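Local coordinates for mitogen-activated protein kinase kinase kinase 7 interacting protein 1 (Anopheles gambiae, PDB 2IRM), which probably serves as an adapter that binds the kinase TAK1 and triggers its autophosphorylation, using a domain built like a PP2C phosphatase, at residues N13-G18 against T349-N354; E36-K41 against R345-L350; N48-Y53 against L161-H166; S57-V62 against G154-L159; C180-H185 against A267-V272. All blocks are in the same frame, centred on the assembly; numbering follows the deposited sequence.

Contact 1 (N13-G18 against T349-N354)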
# COMPACT_ATOMS: atom_id res chain seq x y z
N ASN A 13 10.25 -18.69 -6.09
CA ASN A 13 9.73 -19.33 -7.30
C ASN A 13 8.25 -19.74 -7.20
O ASN A 13 7.68 -20.31 -8.14
CB ASN A 13 10.61 -20.53 -7.70
CG ASN A 13 11.16 -21.27 -6.49
OD1 ASN A 13 10.71 -21.08 -5.36
ND2 ASN A 13 12.16 -22.12 -6.73
N GLN A 14 7.63 -19.45 -6.05
CA GLN A 14 6.21 -19.69 -5.86
C GLN A 14 5.39 -18.39 -5.83
O GLN A 14 4.26 -18.36 -5.33
CB GLN A 14 5.98 -20.51 -4.59
CG GLN A 14 6.03 -22.01 -4.82
CD GLN A 14 6.35 -22.79 -3.56
OE1 GLN A 14 6.21 -22.29 -2.44
NE2 GLN A 14 6.81 -24.03 -3.73
N THR A 15 5.96 -17.33 -6.41
CA THR A 15 5.37 -15.98 -6.40
C THR A 15 5.47 -15.32 -7.77
O THR A 15 6.55 -15.28 -8.37
CB THR A 15 6.06 -15.09 -5.36
OG1 THR A 15 5.90 -15.67 -4.07
CG2 THR A 15 5.48 -13.69 -5.36
N GLY A 16 4.35 -14.80 -8.27
CA GLY A 16 4.33 -14.09 -9.55
C GLY A 16 4.05 -12.61 -9.40
O GLY A 16 3.18 -12.20 -8.62
N VAL A 17 4.78 -11.79 -10.17
CA VAL A 17 4.67 -10.33 -10.09
C VAL A 17 4.10 -9.70 -11.35
O VAL A 17 4.46 -10.07 -12.46
CB VAL A 17 6.04 -9.67 -9.80
CG1 VAL A 17 5.86 -8.18 -9.48
CG2 VAL A 17 6.72 -10.36 -8.65
N GLY A 18 3.20 -8.75 -11.15
CA GLY A 18 2.73 -7.87 -12.21
C GLY A 18 2.96 -6.43 -11.77
O GLY A 18 2.74 -6.08 -10.62
N THR A 349 0.82 -2.55 -8.56
CA THR A 349 1.63 -3.73 -8.28
C THR A 349 0.78 -4.86 -7.73
O THR A 349 -0.04 -4.66 -6.85
CB THR A 349 2.80 -3.41 -7.33
OG1 THR A 349 3.75 -2.60 -8.02
CG2 THR A 349 3.49 -4.68 -6.85
N LEU A 350 1.01 -6.04 -8.29
CA LEU A 350 0.31 -7.24 -7.90
C LEU A 350 1.29 -8.36 -7.54
O LEU A 350 2.20 -8.69 -8.31
CB LEU A 350 -0.62 -7.66 -9.03
CG LEU A 350 -1.58 -8.82 -8.78
CD1 LEU A 350 -2.39 -8.60 -7.53
CD2 LEU A 350 -2.49 -9.00 -9.97
N LEU A 351 1.12 -8.94 -6.35
CA LEU A 351 1.90 -10.09 -5.92
C LEU A 351 1.01 -11.27 -5.62
O LEU A 351 0.15 -11.19 -4.74
CB LEU A 351 2.73 -9.75 -4.68
CG LEU A 351 4.23 -9.58 -4.88
CD1 LEU A 351 4.55 -8.42 -5.84
CD2 LEU A 351 4.91 -9.36 -3.55
N ILE A 352 1.21 -12.37 -6.34
CA ILE A 352 0.50 -13.61 -6.02
C ILE A 352 1.45 -14.70 -5.52
O ILE A 352 2.21 -15.28 -6.30
CB ILE A 352 -0.37 -14.13 -7.19
CG1 ILE A 352 -1.41 -13.09 -7.58
CG2 ILE A 352 -1.07 -15.42 -6.80
CD1 ILE A 352 -1.06 -12.33 -8.82
N ARG A 353 1.39 -14.95 -4.21
CA ARG A 353 2.07 -16.07 -3.61
C ARG A 353 1.13 -17.27 -3.71
O ARG A 353 0.01 -17.22 -3.20
CB ARG A 353 2.43 -15.77 -2.15
CG ARG A 353 3.03 -16.93 -1.37
CD ARG A 353 4.17 -17.63 -2.13
NE ARG A 353 4.91 -18.56 -1.29
CZ ARG A 353 4.53 -19.81 -1.01
NH1 ARG A 353 3.41 -20.31 -1.51
NH2 ARG A 353 5.29 -20.57 -0.23
N ASN A 354 1.60 -18.33 -4.36
CA ASN A 354 0.77 -19.49 -4.65
C ASN A 354 1.08 -20.70 -3.77
O ASN A 354 2.22 -21.15 -3.71
CB ASN A 354 0.92 -19.90 -6.12
CG ASN A 354 0.03 -21.08 -6.50
OD1 ASN A 354 -1.20 -21.00 -6.41
ND2 ASN A 354 0.65 -22.18 -6.92
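Gly16 and Gly18 face Ile352 and Leu350 as antiparallel hydrogen-bonded pairs, the axes of strands 15-18 and 349-354 approaching to 4.7 Å with directions 167° apart. Gly16 N reaches Ile352 O at 2.9 Å, and Ile352 N answers to Gly16 O at 3.0 Å. The pattern runs on one residue before Thr15, where Asn354 N meets Gln14 O at 2.8 Å. These bonds join the first and last long strands of the chain inside one of the two sheets of a PP2C-type beta sandwich. On the face of Val17 and Leu351 the two side chains lie alongside each other, Val17 CG1 touching Leu351 CD1 at 3.9 Å, and Leu43 of the other sheet packs on Val17. Arg353 starts with CG anti to the backbone N (chi1 175°), then bends at CG, which brings its guanidinium flat beneath Gln14 CB, 3.8 Å above the plane. Gln14 OE1 is 2.9 Å from Arg353 NH2 but sits over that same flat group at a poor angle, so proximity here is no hydrogen bond. Arg353 NE instead bonds Tyr53 OH. On the reverse face Leu350 and Ile352, opposite two glycines, pack against helix 311-334.

Contact 2 (E36-K41 against R345-L350)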
# COMPACT_ATOMS: atom_id res chain seq x y z
N GLU A 36 10.71 6.69 -12.25
CA GLU A 36 10.76 6.16 -10.90
C GLU A 36 9.47 5.42 -10.58
O GLU A 36 8.38 6.00 -10.70
CB GLU A 36 10.93 7.33 -9.92
CG GLU A 36 10.48 8.74 -10.46
CD GLU A 36 8.95 8.98 -10.47
OE1 GLU A 36 8.30 8.82 -9.41
OE2 GLU A 36 8.42 9.37 -11.54
N SER A 37 9.56 4.15 -10.20
CA SER A 37 8.44 3.51 -9.52
C SER A 37 8.45 3.99 -8.09
O SER A 37 9.52 4.18 -7.51
CB SER A 37 8.53 1.98 -9.55
OG SER A 37 7.33 1.39 -9.09
N ARG A 38 7.27 4.21 -7.54
CA ARG A 38 7.14 4.59 -6.14
C ARG A 38 6.79 3.36 -5.29
O ARG A 38 6.84 3.42 -4.06
CB ARG A 38 6.09 5.70 -5.98
CG ARG A 38 6.45 7.04 -6.63
CD ARG A 38 6.95 8.03 -5.58
NE ARG A 38 7.18 9.37 -6.11
CZ ARG A 38 6.24 10.31 -6.26
NH1 ARG A 38 4.98 10.06 -5.93
NH2 ARG A 38 6.56 11.50 -6.74
N ASP A 39 6.44 2.26 -5.94
CA ASP A 39 6.19 0.99 -5.26
C ASP A 39 7.47 0.19 -5.03
O ASP A 39 8.27 -0.04 -5.96
CB ASP A 39 5.21 0.14 -6.07
CG ASP A 39 3.75 0.46 -5.79
OD1 ASP A 39 3.43 1.31 -4.92
OD2 ASP A 39 2.90 -0.16 -6.46
N LYS A 40 7.67 -0.26 -3.80
CA LYS A 40 8.81 -1.12 -3.47
C LYS A 40 8.34 -2.49 -2.99
O LYS A 40 7.45 -2.60 -2.14
CB LYS A 40 9.73 -0.44 -2.44
CG LYS A 40 10.44 0.80 -3.00
CD LYS A 40 11.59 0.42 -3.95
CE LYS A 40 11.89 1.50 -4.97
NZ LYS A 40 12.60 0.93 -6.16
N LYS A 41 8.91 -3.53 -3.58
CA LYS A 41 8.46 -4.90 -3.36
C LYS A 41 9.55 -5.77 -2.77
O LYS A 41 10.73 -5.47 -2.91
CB LYS A 41 7.95 -5.53 -4.67
CG LYS A 41 8.54 -4.91 -5.93
CD LYS A 41 8.98 -5.95 -6.96
CE LYS A 41 10.10 -5.40 -7.83
NZ LYS A 41 10.66 -6.42 -8.74
N ARG A 345 -2.92 7.43 -12.78
CA ARG A 345 -2.67 6.09 -12.31
C ARG A 345 -1.42 6.16 -11.45
O ARG A 345 -0.43 6.81 -11.81
CB ARG A 345 -2.44 5.17 -13.51
CG ARG A 345 -2.28 3.70 -13.18
CD ARG A 345 -1.28 3.05 -14.12
NE ARG A 345 -1.87 2.76 -15.42
CZ ARG A 345 -1.20 2.28 -16.46
NH1 ARG A 345 -1.83 2.04 -17.60
NH2 ARG A 345 0.11 2.05 -16.37
N ASP A 346 -1.47 5.50 -10.30
CA ASP A 346 -0.29 5.35 -9.47
C ASP A 346 0.35 4.03 -9.87
O ASP A 346 -0.20 3.31 -10.69
CB ASP A 346 -0.64 5.37 -7.99
CG ASP A 346 -1.28 6.70 -7.56
OD1 ASP A 346 -0.85 7.77 -8.06
OD2 ASP A 346 -2.21 6.67 -6.72
N ASP A 347 1.52 3.73 -9.33
CA ASP A 347 2.17 2.48 -9.67
C ASP A 347 1.29 1.33 -9.23
O ASP A 347 0.93 1.22 -8.06
CB ASP A 347 3.54 2.40 -9.02
CG ASP A 347 4.44 3.52 -9.45
OD1 ASP A 347 5.05 3.39 -10.54
OD2 ASP A 347 4.53 4.54 -8.72
N VAL A 348 0.90 0.51 -10.20
CA VAL A 348 0.10 -0.68 -9.92
C VAL A 348 1.06 -1.83 -9.65
O VAL A 348 2.01 -2.04 -10.41
CB VAL A 348 -0.84 -1.02 -11.10
CG1 VAL A 348 -1.55 -2.34 -10.85
CG2 VAL A 348 -1.85 0.09 -11.32
N THR A 349 0.82 -2.55 -8.56
CA THR A 349 1.63 -3.73 -8.28
C THR A 349 0.78 -4.86 -7.73
O THR A 349 -0.04 -4.66 -6.85
CB THR A 349 2.80 -3.41 -7.33
OG1 THR A 349 3.75 -2.60 -8.02
CG2 THR A 349 3.49 -4.68 -6.85
N LEU A 350 1.01 -6.04 -8.29
CA LEU A 350 0.31 -7.24 -7.90
C LEU A 350 1.29 -8.36 -7.54
O LEU A 350 2.20 -8.69 -8.31
CB LEU A 350 -0.62 -7.66 -9.03
CG LEU A 350 -1.58 -8.82 -8.78
CD1 LEU A 350 -2.39 -8.60 -7.53
CD2 LEU A 350 -2.49 -9.00 -9.97
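Asp347 grips the backbone of Arg38 across the gap between the two sheets of the PP2C sandwich: strand 39-45 belongs to one sheet, strand 344-354 to the other. Asp346 to Thr349 probably corresponds to the Asp-Asn-x-Thr motif of PP2C phosphatases, with Asp347 in the place of the Asn; in active relatives the motif contributes to the metal centre. In the first shell, Arg38 N donates to Asp347 OD2 at 3.0 Å with an N-H...O angle of 157°, approaching from above the carboxylate plane. The other oxygen, Asp347 OD1, takes a weak bond from Ser37 OG at 3.4 Å. Chi1 of Asp347, -59°, sets CG beside its own backbone N and turns the carboxylate up to the 36-41 segment. Asp39 runs antiparallel beside it, its carboxylate plane 51° from that of Asp347. Its OD2 stands 3.0 Å from Thr349 OG1. Asp39 OD2 is also 2.9 Å from Asp347 O, both of them acceptors, and Ser275 OG lies within weak hydrogen-bonding range of each. Further out, Asn22 N bonds Asp347 OD1 and Ser57 OG bonds Asp39 OD1, so each acid is anchored from its own sheet's neighbouring strand. Arg38 also pairs with Glu36 by charge alone: Arg38 NE and Glu36 OE1 are 3.5 Å apart, with the oxygen well out of the guanidinium plane.

Contact 3 (N48-Y53 against L161-H166)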
# COMPACT_ATOMS: atom_id res chain seq x y z
N ASN A 48 14.69 -21.67 4.97
CA ASN A 48 13.69 -22.74 4.78
C ASN A 48 12.28 -22.44 5.32
O ASN A 48 11.29 -22.68 4.62
CB ASN A 48 14.19 -24.04 5.42
CG ASN A 48 15.32 -24.69 4.64
OD1 ASN A 48 15.51 -24.43 3.45
ND2 ASN A 48 16.08 -25.56 5.31
N ASN A 49 12.20 -21.93 6.55
CA ASN A 49 10.93 -21.61 7.19
C ASN A 49 10.48 -20.21 6.84
O ASN A 49 9.34 -20.00 6.41
CB ASN A 49 11.02 -21.72 8.71
CG ASN A 49 11.54 -23.08 9.17
OD1 ASN A 49 11.35 -24.10 8.51
ND2 ASN A 49 12.20 -23.09 10.33
N THR A 50 11.38 -19.25 7.02
CA THR A 50 11.02 -17.83 6.96
C THR A 50 11.10 -17.24 5.56
O THR A 50 12.10 -17.41 4.85
CB THR A 50 11.89 -16.99 7.90
OG1 THR A 50 12.07 -17.67 9.14
CG2 THR A 50 11.24 -15.63 8.15
N SER A 51 10.04 -16.54 5.17
CA SER A 51 10.01 -15.78 3.93
C SER A 51 9.10 -14.55 4.08
O SER A 51 8.16 -14.56 4.87
CB SER A 51 9.55 -16.66 2.77
OG SER A 51 8.37 -17.36 3.12
N LEU A 52 9.39 -13.50 3.32
CA LEU A 52 8.66 -12.25 3.43
C LEU A 52 8.10 -11.81 2.07
O LEU A 52 8.79 -11.85 1.06
CB LEU A 52 9.59 -11.16 3.96
CG LEU A 52 9.13 -10.09 4.95
CD1 LEU A 52 10.17 -8.97 5.00
CD2 LEU A 52 7.74 -9.52 4.64
N TYR A 53 6.83 -11.42 2.07
CA TYR A 53 6.21 -10.80 0.91
C TYR A 53 5.63 -9.46 1.35
O TYR A 53 4.82 -9.39 2.30
CB TYR A 53 5.14 -11.71 0.30
CG TYR A 53 5.63 -13.12 0.10
CD1 TYR A 53 6.39 -13.46 -1.02
CD2 TYR A 53 5.35 -14.11 1.03
CE1 TYR A 53 6.85 -14.74 -1.20
CE2 TYR A 53 5.81 -15.40 0.87
CZ TYR A 53 6.56 -15.71 -0.25
OH TYR A 53 7.01 -17.00 -0.42
N LEU A 161 4.24 -12.26 6.24
CA LEU A 161 5.43 -12.97 6.70
C LEU A 161 5.09 -14.43 7.01
O LEU A 161 4.50 -14.74 8.04
CB LEU A 161 6.00 -12.26 7.94
CG LEU A 161 7.33 -12.62 8.62
CD1 LEU A 161 7.08 -13.43 9.88
CD2 LEU A 161 8.32 -13.33 7.71
N ILE A 162 5.45 -15.33 6.09
CA ILE A 162 5.20 -16.76 6.29
C ILE A 162 6.33 -17.41 7.09
O ILE A 162 7.42 -17.71 6.56
CB ILE A 162 4.98 -17.52 4.96
CG1 ILE A 162 3.95 -16.79 4.09
CG2 ILE A 162 4.54 -18.97 5.25
CD1 ILE A 162 3.67 -17.45 2.75
N HIS A 163 6.06 -17.64 8.37
CA HIS A 163 7.01 -18.28 9.26
C HIS A 163 6.53 -19.68 9.63
O HIS A 163 5.66 -19.84 10.47
CB HIS A 163 7.25 -17.45 10.52
CG HIS A 163 8.42 -17.91 11.33
ND1 HIS A 163 8.29 -18.46 12.59
CD2 HIS A 163 9.75 -17.92 11.05
CE1 HIS A 163 9.48 -18.78 13.05
NE2 HIS A 163 10.38 -18.47 12.14
N ARG A 164 7.12 -20.67 8.96
CA ARG A 164 6.89 -22.10 9.23
C ARG A 164 5.42 -22.49 9.37
O ARG A 164 4.90 -22.67 10.48
CB ARG A 164 7.74 -22.60 10.41
CG ARG A 164 7.64 -21.79 11.71
CD ARG A 164 8.77 -22.15 12.65
NE ARG A 164 8.69 -23.54 13.09
CZ ARG A 164 9.69 -24.21 13.67
NH1 ARG A 164 10.86 -23.62 13.88
NH2 ARG A 164 9.51 -25.47 14.03
N SER A 165 4.76 -22.62 8.21
CA SER A 165 3.34 -23.01 8.12
C SER A 165 2.37 -22.03 8.78
O SER A 165 1.21 -22.36 9.03
CB SER A 165 3.12 -24.45 8.63
OG SER A 165 3.92 -25.38 7.92
N HIS A 166 2.85 -20.82 9.06
CA HIS A 166 2.04 -19.79 9.70
C HIS A 166 2.19 -18.46 8.96
O HIS A 166 3.30 -18.02 8.66
CB HIS A 166 2.45 -19.59 11.16
CG HIS A 166 1.86 -20.60 12.10
ND1 HIS A 166 0.51 -20.70 12.33
CD2 HIS A 166 2.45 -21.53 12.89
CE1 HIS A 166 0.29 -21.66 13.22
NE2 HIS A 166 1.45 -22.18 13.57
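Ile162 and Ser51 form the antiparallel hydrogen-bonded pair at the outer end of strands 50-59 and 154-163, neighbours in one sheet of the PP2C-type beta sandwich. Ser51 N donates to Ile162 O at 3.2 Å, while the return bond from Ile162 N is weak and bent. Along Ile162, CB first lies 3.9 Å from Ser51 OG. CG1, placed beside the backbone N by a chi1 of -49°, comes in the ring plane at the edge of Tyr53. Chi2 is extended, 179°, and carries CD1 on to the same edge, where it meets Tyr53 CE2 at 3.5 Å. It thus abuts the rim of the ring, whose hydroxyl has Arg353 as its partner, and does not stack on it. The other side of these strands bears the non-hydrogen-bonded pairs Thr50-His163 and Leu52-Leu161. Leu161 CD2 leans over to Thr50 CG2 at 3.7 Å and is 4.3 Å from Leu52 CG, while Leu81 touches both Thr50 and His163. Strand 154-163 then turns back: His163 N bonds His166 O at 2.8 Å in a tight hairpin. Within that turn Arg164 CG lies over one face of the His163 imidazole, and at the surface Arg164 CB rests on Asn49 CB, 3.8 Å away.

Contact 4 (S57-V62 against G154-L159)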
# COMPACT_ATOMS: atom_id res chain seq x y z
N SER A 57 4.06 1.18 -0.72
CA SER A 57 3.66 2.18 -1.69
C SER A 57 4.05 3.55 -1.22
O SER A 57 3.51 4.04 -0.25
CB SER A 57 2.17 2.10 -1.94
OG SER A 57 1.85 0.90 -2.62
N GLY A 58 5.03 4.14 -1.89
CA GLY A 58 5.50 5.47 -1.52
C GLY A 58 4.50 6.53 -1.95
O GLY A 58 3.96 6.46 -3.06
N HIS A 59 4.26 7.50 -1.07
CA HIS A 59 3.40 8.64 -1.38
C HIS A 59 4.17 9.95 -1.51
O HIS A 59 4.89 10.36 -0.59
CB HIS A 59 2.30 8.75 -0.33
CG HIS A 59 1.40 7.56 -0.28
ND1 HIS A 59 1.24 6.80 0.86
CD2 HIS A 59 0.65 6.97 -1.24
CE1 HIS A 59 0.41 5.80 0.60
NE2 HIS A 59 0.04 5.89 -0.67
N ASN A 60 4.00 10.61 -2.66
CA ASN A 60 4.73 11.85 -2.98
C ASN A 60 6.24 11.68 -3.00
O ASN A 60 6.98 12.64 -3.20
CB ASN A 60 4.36 13.00 -2.04
CG ASN A 60 2.88 13.12 -1.81
OD1 ASN A 60 2.11 13.40 -2.74
ND2 ASN A 60 2.45 12.90 -0.57
N GLY A 61 6.70 10.45 -2.80
CA GLY A 61 8.12 10.17 -2.77
C GLY A 61 8.41 8.70 -2.54
O GLY A 61 7.57 7.96 -2.02
N VAL A 62 9.62 8.30 -2.93
CA VAL A 62 10.06 6.92 -2.83
C VAL A 62 10.95 6.72 -1.60
O VAL A 62 11.07 5.60 -1.08
CB VAL A 62 10.78 6.50 -4.13
CG1 VAL A 62 12.02 7.36 -4.37
CG2 VAL A 62 11.10 5.01 -4.13
N GLY A 154 5.65 9.98 2.57
CA GLY A 154 5.45 8.84 3.46
C GLY A 154 5.17 7.59 2.66
O GLY A 154 5.37 7.57 1.44
N SER A 155 4.70 6.53 3.32
CA SER A 155 4.43 5.27 2.63
C SER A 155 3.38 4.37 3.27
O SER A 155 3.40 4.14 4.48
CB SER A 155 5.72 4.47 2.46
OG SER A 155 5.48 3.30 1.70
N SER A 156 2.48 3.85 2.44
CA SER A 156 1.64 2.74 2.84
C SER A 156 2.50 1.49 2.79
O SER A 156 3.54 1.49 2.13
CB SER A 156 0.46 2.59 1.88
OG SER A 156 -0.59 3.47 2.24
N ALA A 157 2.05 0.43 3.45
CA ALA A 157 2.80 -0.82 3.54
C ALA A 157 1.89 -2.02 3.72
O ALA A 157 0.91 -1.94 4.46
CB ALA A 157 3.78 -0.74 4.69
N VAL A 158 2.21 -3.13 3.06
CA VAL A 158 1.56 -4.41 3.40
C VAL A 158 2.60 -5.51 3.40
O VAL A 158 3.23 -5.77 2.38
CB VAL A 158 0.44 -4.78 2.41
CG1 VAL A 158 0.99 -4.90 0.99
CG2 VAL A 158 -0.24 -6.08 2.84
N LEU A 159 2.80 -6.15 4.55
CA LEU A 159 3.78 -7.23 4.58
C LEU A 159 3.30 -8.52 5.21
O LEU A 159 3.02 -8.58 6.39
CB LEU A 159 5.15 -6.77 5.11
CG LEU A 159 5.43 -6.02 6.41
CD1 LEU A 159 5.23 -6.92 7.62
CD2 LEU A 159 6.87 -5.50 6.40
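Ser57 and His59 pair with Ser156 and Gly154 where strands 50-59 and 154-163 run antiparallel, their short segments 156° apart in direction. The residues after Ser57, Gly-His-Asn-Gly, resemble the Asp-Gly-His-Gly-Gly loop of PP2C phosphatases, with Ser57 probably at the place of the metal-binding aspartate. Backbone hydrogen bonds form two rings. In one, Ser57 N meets Ser156 O and Ser156 N meets Ser57 O, both at 2.9 Å but distinctly bent. In the other, His59 N reaches Gly154 O at 2.7 Å nearly straight, and the return bond from Gly154 N is longer. Among side-chain hydrogen bonds, Ser155 OG, swung anti to its N (chi1 -176°), donates to Ser156 O at 2.7 Å. That carbonyl is therefore held from opposite faces, by Ser57 N and Ser155 OG. Two serine hydroxyls have their partners outside the two segments: Ser276 N joins Asp39 at Ser57 OG, and Ser156 OG bonds Asn174 N. Around the His59 ring, no hydrogen bond is assigned across the pair. The imidazole folds back along the strands, with Ser57 O 3.6 Å above one face, near the rim. Ser156 OG lies at the ring edge, near its plane, 3.0 Å from His59 CE1.

Contact 5 (C180-H185 against A267-V272)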
# COMPACT_ATOMS: atom_id res chain seq x y z
N CYS A 180 -7.19 -16.40 -0.58
CA CYS A 180 -8.18 -17.15 -1.32
C CYS A 180 -8.26 -18.55 -0.77
O CYS A 180 -7.30 -19.32 -0.86
CB CYS A 180 -7.85 -17.16 -2.80
SG CYS A 180 -7.69 -15.50 -3.46
N LYS A 181 -9.40 -18.85 -0.16
CA LYS A 181 -9.67 -20.19 0.33
C LYS A 181 -10.69 -20.88 -0.56
O LYS A 181 -11.57 -20.23 -1.13
CB LYS A 181 -10.18 -20.13 1.78
CG LYS A 181 -9.11 -20.40 2.83
CD LYS A 181 -9.47 -19.83 4.19
CE LYS A 181 -8.67 -20.51 5.29
NZ LYS A 181 -8.39 -19.63 6.46
N THR A 182 -10.57 -22.20 -0.68
CA THR A 182 -11.65 -23.02 -1.20
C THR A 182 -12.27 -23.87 -0.10
O THR A 182 -11.57 -24.51 0.68
CB THR A 182 -11.13 -23.92 -2.34
OG1 THR A 182 -12.24 -24.57 -2.98
CG2 THR A 182 -10.33 -25.09 -1.78
N ASP A 183 -13.60 -23.88 -0.04
CA ASP A 183 -14.32 -24.47 1.08
C ASP A 183 -15.12 -25.69 0.63
O ASP A 183 -14.71 -26.42 -0.26
CB ASP A 183 -15.24 -23.44 1.73
CG ASP A 183 -16.35 -22.98 0.80
OD1 ASP A 183 -16.38 -21.78 0.46
OD2 ASP A 183 -17.24 -23.75 0.37
N GLU A 184 -16.27 -25.89 1.27
CA GLU A 184 -16.85 -27.23 1.39
C GLU A 184 -17.51 -27.67 0.08
O GLU A 184 -17.48 -28.84 -0.27
CB GLU A 184 -17.87 -27.27 2.53
CG GLU A 184 -17.25 -27.29 3.92
CD GLU A 184 -18.29 -27.38 5.02
OE1 GLU A 184 -18.40 -26.43 5.82
OE2 GLU A 184 -19.00 -28.41 5.09
N HIS A 185 -18.09 -26.71 -0.63
CA HIS A 185 -18.50 -26.92 -2.01
C HIS A 185 -17.82 -25.92 -2.94
O HIS A 185 -18.40 -25.49 -3.94
CB HIS A 185 -20.02 -26.82 -2.15
CG HIS A 185 -20.68 -26.12 -1.01
ND1 HIS A 185 -20.13 -25.02 -0.39
CD2 HIS A 185 -21.85 -26.36 -0.37
CE1 HIS A 185 -20.94 -24.61 0.58
NE2 HIS A 185 -21.99 -25.41 0.61
N ALA A 267 -6.38 -26.17 2.35
CA ALA A 267 -7.51 -25.40 1.84
C ALA A 267 -7.13 -24.00 1.33
O ALA A 267 -7.77 -23.49 0.41
CB ALA A 267 -8.60 -25.31 2.91
N CYS A 268 -6.11 -23.39 1.93
CA CYS A 268 -5.60 -22.09 1.47
C CYS A 268 -4.93 -22.22 0.11
O CYS A 268 -3.98 -22.98 -0.05
CB CYS A 268 -4.60 -21.51 2.47
SG CYS A 268 -5.28 -21.19 4.10
N ARG A 269 -5.43 -21.45 -0.85
CA ARG A 269 -5.00 -21.64 -2.24
C ARG A 269 -3.85 -20.75 -2.66
O ARG A 269 -2.84 -21.24 -3.17
CB ARG A 269 -6.19 -21.53 -3.20
CG ARG A 269 -7.22 -22.65 -3.04
CD ARG A 269 -6.53 -24.00 -2.84
NE ARG A 269 -7.22 -25.13 -3.46
CZ ARG A 269 -7.88 -25.10 -4.62
NH1 ARG A 269 -7.96 -23.98 -5.33
NH2 ARG A 269 -8.45 -26.21 -5.08
N PHE A 270 -4.00 -19.44 -2.45
CA PHE A 270 -2.96 -18.47 -2.79
C PHE A 270 -3.23 -17.12 -2.16
O PHE A 270 -4.37 -16.78 -1.88
CB PHE A 270 -2.80 -18.33 -4.31
CG PHE A 270 -4.05 -17.90 -5.02
CD1 PHE A 270 -4.26 -16.56 -5.32
CD2 PHE A 270 -5.00 -18.84 -5.39
CE1 PHE A 270 -5.42 -16.16 -5.99
CE2 PHE A 270 -6.17 -18.45 -6.06
CZ PHE A 270 -6.38 -17.10 -6.36
N LEU A 271 -2.17 -16.36 -1.93
CA LEU A 271 -2.29 -15.05 -1.30
C LEU A 271 -2.01 -13.92 -2.28
O LEU A 271 -1.10 -14.02 -3.11
CB LEU A 271 -1.36 -14.98 -0.09
CG LEU A 271 -1.13 -13.61 0.51
CD1 LEU A 271 -1.44 -13.61 1.99
CD2 LEU A 271 0.30 -13.16 0.23
N VAL A 272 -2.79 -12.85 -2.18
CA VAL A 272 -2.68 -11.74 -3.12
C VAL A 272 -2.34 -10.44 -2.41
O VAL A 272 -3.08 -9.98 -1.54
CB VAL A 272 -3.97 -11.55 -3.93
CG1 VAL A 272 -3.95 -10.23 -4.66
CG2 VAL A 272 -4.15 -12.69 -4.91
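A beta bulge marks the contact of strands 176-181 and 268-274 near the outer end of a PP2C-type sheet: Cys180 faces both Arg269 and Phe270. Arg269 N donates to Cys180 O at 2.8 Å, whereas Cys180 N donates to Phe270 O at 3.1 Å, and Arg269 has the helical backbone angles (-94°/-53°) expected at the first bulge position. A third bond, Thr182 N to Ala267 O, is longer at 3.3 Å but almost straight. Towards the helical layer, Cys180 sits over the face of the Phe270 ring. Its CB is 3.9 Å from the centroid in a CH-pi contact, and its SG is 3.9 Å from the same centroid, farther off the normal, as a sulfur-aromatic contact. Phe270 holds CG in the crowded position between N and carbonyl carbon (chi1 58°), which swings the ring back to Cys180, where helix 292-304 packs on both residues. Lys181 and Cys268 occupy the reverse face, Lys181 CE lying against Cys268 SG. Past the bulge, Thr182 OG1 is bonded to Thr187 O, and its methyl crosses the Arg269 guanidinium: Thr182 CG2 lies over one face, offset to the rim, and is 3.5 Å from Arg269 NE.

How the contacts relate
The five contacts trace both sheets of the sandwich. Contacts 1 and 5, centres about 16 Å apart, lie in one sheet, in which strand 344-354 stands between strands 15-25 and 268-274. Contacts 3 and 4, with centres about 23 Å apart, mark two ends of the same strand pair, 50-59 and 154-163, in the other. Contact 2 crosses between sheets; its centre is about 9 Å from that of contact 4, and Arg38 O meets Gly58 N at 2.9 Å. Contacts 1 and 2 end on the same strand, sharing Thr349 and Leu350, and contacts 3, 4 and 5 fall between their ends. Strand 344-354, last in the chain, thus pairs with the first long strand and also reaches the other sheet through contact 2.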